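PDB 5U47: penicillin binding protein 2X from Streptococcus thermophilus, which probably forms the peptide cross-links between glycan strands of septal peptidoglycan and is thought to be inactivated by beta-lactams. Local coordinates for residues Tyr50-Ile55 and Lys132-Glu137; Asp80-Lys85 and Glu120-Thr125; Thr24-Ala29 and Lys163-Tyr168. The protein carries 1 engineered substitution. All coordinates share one frame; numbering follows the deposited sequence.

Contact 1 of 3, residues Tyr50-Ile55 and Lys132-Glu137; sequences YSIYAI and KGMAFE
A135 O accepts the hydrogen bond of Y53 N at 2.8 Å, nearly straight at 165°, while the CA-H of I52 leans weakly on the same oxygen. The example is an antiparallel β-ladder between strands 42-55 and 134-143 of the dimerisation domain. S51-E137 and Y53-A135 are its hydrogen-bonded pairs, I52-F136 and A54-M134 its non-hydrogen-bonded ones. A further bond, I55 N to G133 O at 3.0 Å, follows at G133, whose phi of 103° suits glycine. On the face holding I52, A54, M134 and F136, I52 runs beside the F136 ring and points the same way, its CG1 3.6 Å from F136 CE1. With CG1 of I52 anti to the backbone N (chi1 -170°), CD1 carries on to M134 CE at 3.7 Å. Helix 116-128 lies against this face, touching M134 and F136. On the opposite face the Y53 ring crosses E137, CE1 meeting E137 CB at 3.9 Å, and the carboxylate goes on to hydrogen bonds with Y193 OH and G204 N. The first two torsions of M134 bring its SD to 3.6 Å from A54 CB, and the bend at the third then turns CE toward I52 CD1.

Contact 2 of 3, residues Asp80-Lys85 and Glu120-Thr125; sequences DILKDK and EDLEKT
I81 and T125 reach for each other tip to tip, and here two methyl groups are pressed together: I81 CD1 lies 3.5 Å from T125 CG2, tighter than carbons usually pack. Beside them L122 lays one methyl, CD2, against I81 and K85, 3.7 Å from I81 CG2 and 3.6 Å from K85 CB; the L122 side chain as a whole runs opposite to both, while L82 crosses it at about a right angle and touches it more loosely. I81, L82 and L122 are buried. F126, one residue beyond T125, packs on both I81 and L82, and the far side of L122 rests on F136 of the neighbouring strand. The motif is an antiparallel pair of helices, 72-86 and 116-128, whose short segments run at 154° with axes 11.1 Å apart, a wide spacing that leaves the contact to side chains. Towards solvent the joint becomes polar. K85, bent at its second torsion, brings NZ 2.8 Å from D121 OD2, meeting that oxygen on its syn side, 24° out of the carboxylate plane; a weaker bond from NZ to D121 OD1 makes the salt bridge forked. D84 OD2 is 6.6 Å from D121 OD2, and the charge of K85 may offset that proximity of like charges. T125 turns its other branch back into its own helix, where OG1 donates to D121 O at 2.8 Å from above the carbonyl plane, and the same oxygen accepts the backbone N-H of T125.

Contact 3 of 3, residues Thr24-Ala29 and Lys163-Tyr168; sequences TKTIVA and KKDGSY
I27 N gives its hydrogen to D165 OD2 at 2.9 Å along an almost straight line, 175°, but it meets the oxygen from above the carboxylate plane, 45° out of it. D165 OD2 also lies 3.4 Å from I27 CG1, and the T26 side chain crosses D165 at a slant, its CG2 4.0 Å from D165 CG. A little further along, S167 CB packs 3.4 Å from I27 O, and A29 CB comes as near to Y168 O. A water bridges the two segments, accepting from A29 N and donating to Y168 O, 2.8 Å from each. What holds D165 in place is its second oxygen: OD1 accepts from S167 N at 3.0 Å and also from S167 OG, both arriving from one face of the carboxylate plane. The N-H bond makes an Asx turn, with G166 inside it at the positive phi that favours glycine. A chi1 of 60° sets the D165 carboxylate between its own backbone N and carbonyl carbon, folded over the turn. Strand 26-28 is an outer strand of a three-stranded antiparallel sheet, joined to strand 189-192 through T26 and V28, and the turn between strands 157-161 and 168-172 lies against it, bonding I27 between those two residues.

How the contacts relate
All three contacts belong to the dimerisation domain, and they enclose one another in sequence: contact 3 spans contact 1, which spans contact 2. Strand 42-55 leads to helix 72-86, and helix 116-128 leads to strand 134-143; the helix pair packs over the strand pair, with F136 CE2 touching E123 CG at 3.5 Å and I52 meeting L82 and L122. Contacts 1 and 2, their centres 12 Å apart, thus form one layered unit far from the centre of the chain. Contact 3 is separate, about 18 Å from contact 1 and 29 Å from contact 2 between centres, and joins the first modelled residues to the same domain beside a different sheet.

Contact 1 of 3, residues Tyr50-Ile55 and Lys132-Glu137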
loop_
_atom_site.group_PDB
_atom_site.type_symbol
_atom_site.label_atom_id
_atom_site.label_comp_id
_atom_site.label_asym_id
_atom_site.label_seq_id
_atom_site.Cartn_x
_atom_site.Cartn_y
_atom_site.Cartn_z
ATOM N N TYR A 50 -10.824 30.132 -7.924
ATOM C CA TYR A 50 -11.032 30.868 -9.173
ATOM C C TYR A 50 -10.090 32.027 -9.390
ATOM O O TYR A 50 -9.623 32.650 -8.432
ATOM C CB TYR A 50 -12.463 31.368 -9.215
ATOM C CG TYR A 50 -13.484 30.270 -9.179
ATOM C CD1 TYR A 50 -13.918 29.737 -7.970
ATOM C CD2 TYR A 50 -14.029 29.767 -10.350
ATOM C CE1 TYR A 50 -14.859 28.720 -7.930
ATOM C CE2 TYR A 50 -14.987 28.758 -10.323
ATOM C CZ TYR A 50 -15.391 28.238 -9.107
ATOM O OH TYR A 50 -16.338 27.238 -9.060
ATOM N N SER A 51 -9.818 32.293 -10.669
ATOM C CA SER A 51 -8.969 33.387 -11.099
ATOM C C SER A 51 -9.852 34.336 -11.887
ATOM O O SER A 51 -10.558 33.905 -12.822
ATOM C CB SER A 51 -7.820 32.909 -11.984
ATOM O OG SER A 51 -6.933 32.071 -11.271
ATOM N N ILE A 52 -9.798 35.619 -11.519
ATOM C CA ILE A 52 -10.644 36.643 -12.143
ATOM C C ILE A 52 -9.940 37.317 -13.329
ATOM O O ILE A 52 -8.753 37.637 -13.265
ATOM C CB ILE A 52 -11.151 37.690 -11.101
ATOM C CG1 ILE A 52 -12.225 38.589 -11.726
ATOM C CG2 ILE A 52 -10.007 38.524 -10.513
ATOM C CD1 ILE A 52 -12.878 39.542 -10.741
ATOM N N TYR A 53 -10.690 37.510 -14.410
ATOM C CA TYR A 53 -10.190 38.162 -15.622
ATOM C C TYR A 53 -11.152 39.237 -16.074
ATOM O O TYR A 53 -12.339 39.203 -15.742
ATOM C CB TYR A 53 -10.030 37.157 -16.764
ATOM C CG TYR A 53 -9.022 36.082 -16.477
ATOM C CD1 TYR A 53 -9.387 34.935 -15.765
ATOM C CD2 TYR A 53 -7.710 36.197 -16.917
ATOM C CE1 TYR A 53 -8.465 33.942 -15.487
ATOM C CE2 TYR A 53 -6.781 35.208 -16.647
ATOM C CZ TYR A 53 -7.161 34.079 -15.927
ATOM O OH TYR A 53 -6.239 33.089 -15.651
ATOM N N ALA A 54 -10.629 40.189 -16.838
ATOM C CA ALA A 54 -11.434 41.281 -17.385
ATOM C C ALA A 54 -11.107 41.438 -18.865
ATOM O O ALA A 54 -9.950 41.648 -19.225
ATOM C CB ALA A 54 -11.168 42.581 -16.624
ATOM N N ILE A 55 -12.113 41.277 -19.724
ATOM C CA ILE A 55 -11.913 41.459 -21.154
ATOM C C ILE A 55 -12.142 42.942 -21.462
ATOM O O ILE A 55 -13.247 43.460 -21.252
ATOM C CB ILE A 55 -12.845 40.576 -21.998
ATOM C CG1 ILE A 55 -12.469 39.104 -21.810
ATOM C CG2 ILE A 55 -12.751 40.977 -23.478
ATOM C CD1 ILE A 55 -13.373 38.149 -22.562
ATOM N N LYS A 132 -20.393 44.183 -17.561
ATOM C CA LYS A 132 -20.140 42.968 -18.326
ATOM C C LYS A 132 -18.651 42.886 -18.609
ATOM O O LYS A 132 -17.957 43.893 -18.516
ATOM C CB LYS A 132 -20.905 43.026 -19.657
ATOM C CG LYS A 132 -22.406 42.898 -19.493
ATOM C CD LYS A 132 -23.159 43.205 -20.778
ATOM C CE LYS A 132 -24.609 42.743 -20.680
ATOM N NZ LYS A 132 -25.309 43.274 -19.472
ATOM N N GLY A 133 -18.166 41.692 -18.950
ATOM C CA GLY A 133 -16.751 41.496 -19.301
ATOM C C GLY A 133 -15.873 40.861 -18.231
ATOM O O GLY A 133 -14.718 40.522 -18.513
ATOM N N MET A 134 -16.390 40.732 -17.007
ATOM C CA MET A 134 -15.623 40.093 -15.918
ATOM C C MET A 134 -15.899 38.604 -15.986
ATOM O O MET A 134 -17.028 38.200 -16.261
ATOM C CB MET A 134 -16.015 40.662 -14.550
ATOM C CG MET A 134 -15.866 42.182 -14.456
ATOM S SD MET A 134 -14.186 42.789 -14.762
ATOM C CE MET A 134 -13.294 42.049 -13.388
ATOM N N ALA A 135 -14.877 37.783 -15.766
ATOM C CA ALA A 135 -15.053 36.339 -15.868
ATOM C C ALA A 135 -14.161 35.600 -14.898
ATOM O O ALA A 135 -13.195 36.159 -14.373
ATOM C CB ALA A 135 -14.801 35.882 -17.303
ATOM N N PHE A 136 -14.479 34.330 -14.666
ATOM C CA PHE A 136 -13.721 33.510 -13.719
ATOM C C PHE A 136 -13.347 32.162 -14.322
ATOM O O PHE A 136 -14.193 31.515 -14.949
ATOM C CB PHE A 136 -14.538 33.297 -12.452
ATOM C CG PHE A 136 -14.848 34.569 -11.707
ATOM C CD1 PHE A 136 -13.983 35.050 -10.737
ATOM C CD2 PHE A 136 -16.012 35.286 -11.976
ATOM C CE1 PHE A 136 -14.266 36.219 -10.040
ATOM C CE2 PHE A 136 -16.301 36.456 -11.288
ATOM C CZ PHE A 136 -15.428 36.920 -10.316
ATOM N N GLU A 137 -12.080 31.762 -14.152
ATOM C CA GLU A 137 -11.606 30.455 -14.621
ATOM C C GLU A 137 -11.303 29.608 -13.386
ATOM O O GLU A 137 -10.626 30.061 -12.442
ATOM C CB GLU A 137 -10.365 30.573 -15.526
ATOM C CG GLU A 137 -9.858 29.260 -16.185
ATOM C CD GLU A 137 -10.762 28.673 -17.294
ATOM O OE1 GLU A 137 -11.778 29.306 -17.660
ATOM O OE2 GLU A 137 -10.452 27.554 -17.814
#

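Contact 2 of 3, residues Asp80-Lys85 and Glu120-Thr125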
loop_
_atom_site.group_PDB
_atom_site.type_symbol
_atom_site.label_atom_id
_atom_site.label_comp_id
_atom_site.label_asym_id
_atom_site.label_seq_id
_atom_site.Cartn_x
_atom_site.Cartn_y
_atom_site.Cartn_z
ATOM N N ASP A 80 -13.537 49.853 -7.255
ATOM C CA ASP A 80 -14.226 49.952 -5.958
ATOM C C ASP A 80 -14.617 48.558 -5.497
ATOM O O ASP A 80 -14.397 48.186 -4.340
ATOM C CB ASP A 80 -15.474 50.837 -6.049
ATOM C CG ASP A 80 -15.145 52.306 -6.331
ATOM O OD1 ASP A 80 -13.977 52.724 -6.138
ATOM O OD2 ASP A 80 -16.070 53.043 -6.736
ATOM N N ILE A 81 -15.170 47.785 -6.429
ATOM C CA ILE A 81 -15.579 46.415 -6.144
ATOM C C ILE A 81 -14.380 45.519 -5.776
ATOM O O ILE A 81 -14.442 44.790 -4.781
ATOM C CB ILE A 81 -16.393 45.819 -7.318
ATOM C CG1 ILE A 81 -17.743 46.562 -7.439
ATOM C CG2 ILE A 81 -16.626 44.323 -7.100
ATOM C CD1 ILE A 81 -18.520 46.276 -8.711
ATOM N N LEU A 82 -13.298 45.591 -6.553
ATOM C CA LEU A 82 -12.119 44.766 -6.285
ATOM C C LEU A 82 -11.431 45.129 -4.962
ATOM O O LEU A 82 -10.884 44.246 -4.277
ATOM C CB LEU A 82 -11.134 44.778 -7.462
ATOM C CG LEU A 82 -11.640 44.196 -8.803
ATOM C CD1 LEU A 82 -10.456 43.743 -9.651
ATOM C CD2 LEU A 82 -12.583 43.014 -8.623
ATOM N N LYS A 83 -11.463 46.411 -4.605
ATOM C CA LYS A 83 -10.883 46.873 -3.348
ATOM C C LYS A 83 -11.683 46.310 -2.178
ATOM O O LYS A 83 -11.130 45.638 -1.307
ATOM C CB LYS A 83 -10.868 48.405 -3.288
ATOM C CG LYS A 83 -10.278 48.975 -1.999
ATOM C CD LYS A 83 -8.818 48.581 -1.810
ATOM C CE LYS A 83 -8.250 49.134 -0.506
ATOM N NZ LYS A 83 -6.830 48.740 -0.312
ATOM N N ASP A 84 -12.990 46.562 -2.181
ATOM C CA ASP A 84 -13.857 46.081 -1.108
ATOM C C ASP A 84 -13.853 44.543 -0.966
ATOM O O ASP A 84 -13.735 44.022 0.147
ATOM C CB ASP A 84 -15.295 46.567 -1.338
ATOM C CG ASP A 84 -16.279 45.984 -0.328
ATOM O OD1 ASP A 84 -15.961 45.960 0.889
ATOM O OD2 ASP A 84 -17.369 45.542 -0.760
ATOM N N LYS A 85 -13.952 43.836 -2.093
ATOM C CA LYS A 85 -14.044 42.360 -2.098
ATOM C C LYS A 85 -12.717 41.551 -2.044
ATOM O O LYS A 85 -12.694 40.480 -1.445
ATOM C CB LYS A 85 -14.846 41.910 -3.321
ATOM C CG LYS A 85 -16.246 42.507 -3.435
ATOM C CD LYS A 85 -17.174 42.055 -2.317
ATOM C CE LYS A 85 -18.600 42.531 -2.570
ATOM N NZ LYS A 85 -19.543 42.123 -1.491
ATOM N N GLU A 120 -18.967 34.035 -6.263
ATOM C CA GLU A 120 -20.423 34.226 -6.379
ATOM C C GLU A 120 -20.861 35.628 -5.938
ATOM O O GLU A 120 -21.738 36.224 -6.541
ATOM C CB GLU A 120 -21.173 33.143 -5.585
ATOM C CG GLU A 120 -21.129 31.765 -6.238
ATOM C CD GLU A 120 -21.937 31.719 -7.514
ATOM O OE1 GLU A 120 -23.126 32.114 -7.466
ATOM O OE2 GLU A 120 -21.391 31.290 -8.555
ATOM N N ASP A 121 -20.239 36.134 -4.881
ATOM C CA ASP A 121 -20.506 37.477 -4.377
ATOM C C ASP A 121 -20.058 38.486 -5.443
ATOM O O ASP A 121 -20.845 39.345 -5.855
ATOM C CB ASP A 121 -19.767 37.689 -3.038
ATOM C CG ASP A 121 -20.053 39.039 -2.401
ATOM O OD1 ASP A 121 -20.819 39.842 -2.953
ATOM O OD2 ASP A 121 -19.495 39.301 -1.322
ATOM N N LEU A 122 -18.812 38.356 -5.908
ATOM C CA LEU A 122 -18.287 39.235 -6.975
ATOM C C LEU A 122 -19.182 39.226 -8.212
ATOM O O LEU A 122 -19.483 40.285 -8.751
ATOM C CB LEU A 122 -16.862 38.846 -7.396
ATOM C CG LEU A 122 -15.660 39.310 -6.565
ATOM C CD1 LEU A 122 -14.397 38.567 -6.971
ATOM C CD2 LEU A 122 -15.448 40.803 -6.722
ATOM N N GLU A 123 -19.593 38.040 -8.664
ATOM C CA GLU A 123 -20.474 37.945 -9.843
ATOM C C GLU A 123 -21.770 38.713 -9.640
ATOM O O GLU A 123 -22.176 39.481 -10.505
ATOM C CB GLU A 123 -20.806 36.503 -10.204
ATOM C CG GLU A 123 -19.751 35.797 -11.036
ATOM C CD GLU A 123 -20.263 34.484 -11.614
ATOM O OE1 GLU A 123 -20.879 33.698 -10.864
ATOM O OE2 GLU A 123 -20.045 34.240 -12.816
ATOM N N LYS A 124 -22.406 38.502 -8.487
ATOM C CA LYS A 124 -23.649 39.200 -8.153
ATOM C C LYS A 124 -23.437 40.709 -8.153
ATOM O O LYS A 124 -24.310 41.461 -8.575
ATOM C CB LYS A 124 -24.186 38.750 -6.785
ATOM C CG LYS A 124 -25.510 39.402 -6.402
ATOM C CD LYS A 124 -26.052 38.887 -5.077
ATOM C CE LYS A 124 -27.363 39.589 -4.739
ATOM N NZ LYS A 124 -27.963 39.111 -3.460
ATOM N N THR A 125 -22.267 41.136 -7.689
ATOM C CA THR A 125 -21.937 42.557 -7.623
ATOM C C THR A 125 -21.811 43.178 -9.020
ATOM O O THR A 125 -22.299 44.279 -9.244
ATOM C CB THR A 125 -20.655 42.782 -6.779
ATOM O OG1 THR A 125 -20.813 42.155 -5.498
ATOM C CG2 THR A 125 -20.383 44.252 -6.563
#

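Contact 3 of 3, residues Thr24-Ala29 and Lys163-Tyr168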
loop_
_atom_site.group_PDB
_atom_site.type_symbol
_atom_site.label_atom_id
_atom_site.label_comp_id
_atom_site.label_asym_id
_atom_site.label_seq_id
_atom_site.Cartn_x
_atom_site.Cartn_y
_atom_site.Cartn_z
ATOM N N THR A 24 -12.666 24.555 -32.647
ATOM C CA THR A 24 -11.587 23.862 -31.865
ATOM C C THR A 24 -11.974 23.739 -30.371
ATOM O O THR A 24 -12.314 24.727 -29.711
ATOM C CB THR A 24 -10.215 24.552 -32.052
ATOM O OG1 THR A 24 -9.236 23.939 -31.197
ATOM C CG2 THR A 24 -10.297 26.063 -31.751
ATOM N N LYS A 25 -11.916 22.515 -29.858
ATOM C CA LYS A 25 -12.312 22.214 -28.485
ATOM C C LYS A 25 -11.150 22.270 -27.486
ATOM O O LYS A 25 -9.980 22.189 -27.863
ATOM C CB LYS A 25 -12.908 20.805 -28.431
ATOM C CG LYS A 25 -14.126 20.569 -29.323
ATOM C CD LYS A 25 -15.365 21.254 -28.780
ATOM C CE LYS A 25 -16.579 20.973 -29.647
ATOM N NZ LYS A 25 -16.888 19.516 -29.781
ATOM N N THR A 26 -11.511 22.391 -26.209
ATOM C CA THR A 26 -10.571 22.399 -25.096
ATOM C C THR A 26 -11.089 21.401 -24.073
ATOM O O THR A 26 -12.272 21.401 -23.754
ATOM C CB THR A 26 -10.495 23.780 -24.419
ATOM O OG1 THR A 26 -10.146 24.768 -25.390
ATOM C CG2 THR A 26 -9.469 23.794 -23.280
ATOM N N ILE A 27 -10.199 20.555 -23.573
ATOM C CA ILE A 27 -10.552 19.566 -22.575
ATOM C C ILE A 27 -10.972 20.247 -21.267
ATOM O O ILE A 27 -10.406 21.275 -20.875
ATOM C CB ILE A 27 -9.357 18.615 -22.306
ATOM C CG1 ILE A 27 -9.026 17.803 -23.566
ATOM C CG2 ILE A 27 -9.648 17.672 -21.130
ATOM C CD1 ILE A 27 -7.720 17.036 -23.479
ATOM N N VAL A 28 -12.000 19.682 -20.637
ATOM C CA VAL A 28 -12.477 20.119 -19.326
ATOM C C VAL A 28 -12.227 18.909 -18.419
ATOM O O VAL A 28 -12.835 17.848 -18.587
ATOM C CB VAL A 28 -13.969 20.526 -19.345
ATOM C CG1 VAL A 28 -14.457 20.907 -17.956
ATOM C CG2 VAL A 28 -14.180 21.698 -20.282
ATOM N N ALA A 29 -11.276 19.045 -17.507
ATOM C CA ALA A 29 -10.925 17.958 -16.621
ATOM C C ALA A 29 -12.093 17.600 -15.726
ATOM O O ALA A 29 -12.782 18.467 -15.213
ATOM C CB ALA A 29 -9.720 18.336 -15.768
ATOM N N LYS A 163 -0.325 20.337 -23.209
ATOM C CA LYS A 163 0.338 21.198 -24.203
ATOM C C LYS A 163 -0.462 21.435 -25.498
ATOM O O LYS A 163 -0.207 22.403 -26.219
ATOM C CB LYS A 163 1.712 20.611 -24.553
ATOM C CG LYS A 163 2.722 20.657 -23.417
ATOM C CD LYS A 163 3.297 22.060 -23.241
ATOM C CE LYS A 163 4.253 22.150 -22.062
ATOM N NZ LYS A 163 3.550 21.996 -20.760
ATOM N N LYS A 164 -1.412 20.545 -25.788
ATOM C CA LYS A 164 -2.248 20.659 -26.992
ATOM C C LYS A 164 -3.227 21.851 -26.932
ATOM O O LYS A 164 -3.330 22.603 -27.905
ATOM C CB LYS A 164 -3.011 19.331 -27.212
ATOM C CG LYS A 164 -4.043 19.280 -28.339
ATOM C CD LYS A 164 -3.461 19.308 -29.741
ATOM C CE LYS A 164 -4.579 19.093 -30.755
ATOM N NZ LYS A 164 -4.124 19.106 -32.176
ATOM N N ASP A 165 -3.924 22.022 -25.799
ATOM C CA ASP A 165 -4.947 23.086 -25.639
ATOM C C ASP A 165 -4.812 24.013 -24.407
ATOM O O ASP A 165 -5.667 24.876 -24.174
ATOM C CB ASP A 165 -6.345 22.446 -25.668
ATOM C CG ASP A 165 -6.566 21.414 -24.544
ATOM O OD1 ASP A 165 -5.806 21.405 -23.544
ATOM O OD2 ASP A 165 -7.524 20.623 -24.657
ATOM N N GLY A 166 -3.747 23.838 -23.622
ATOM C CA GLY A 166 -3.526 24.672 -22.442
ATOM C C GLY A 166 -4.384 24.356 -21.225
ATOM O O GLY A 166 -4.361 25.107 -20.255
ATOM N N SER A 167 -5.133 23.249 -21.267
ATOM C CA SER A 167 -5.978 22.847 -20.154
ATOM C C SER A 167 -5.153 22.216 -19.046
ATOM O O SER A 167 -4.041 21.755 -19.269
ATOM C CB SER A 167 -7.046 21.840 -20.613
ATOM O OG SER A 167 -6.472 20.693 -21.220
ATOM N N TYR A 168 -5.712 22.207 -17.848
ATOM C CA TYR A 168 -5.067 21.565 -16.707
ATOM C C TYR A 168 -5.923 20.460 -16.183
ATOM O O TYR A 168 -7.135 20.540 -16.240
ATOM C CB TYR A 168 -4.810 22.555 -15.572
ATOM C CG TYR A 168 -3.655 23.458 -15.856
ATOM C CD1 TYR A 168 -3.808 24.562 -16.681
ATOM C CD2 TYR A 168 -2.395 23.197 -15.321
ATOM C CE1 TYR A 168 -2.735 25.399 -16.956
ATOM C CE2 TYR A 168 -1.315 24.034 -15.589
ATOM C CZ TYR A 168 -1.499 25.127 -16.405
ATOM O OH TYR A 168 -0.448 25.951 -16.673
HETATM O O HOH W 1 -9.580 21.279 -17.357
#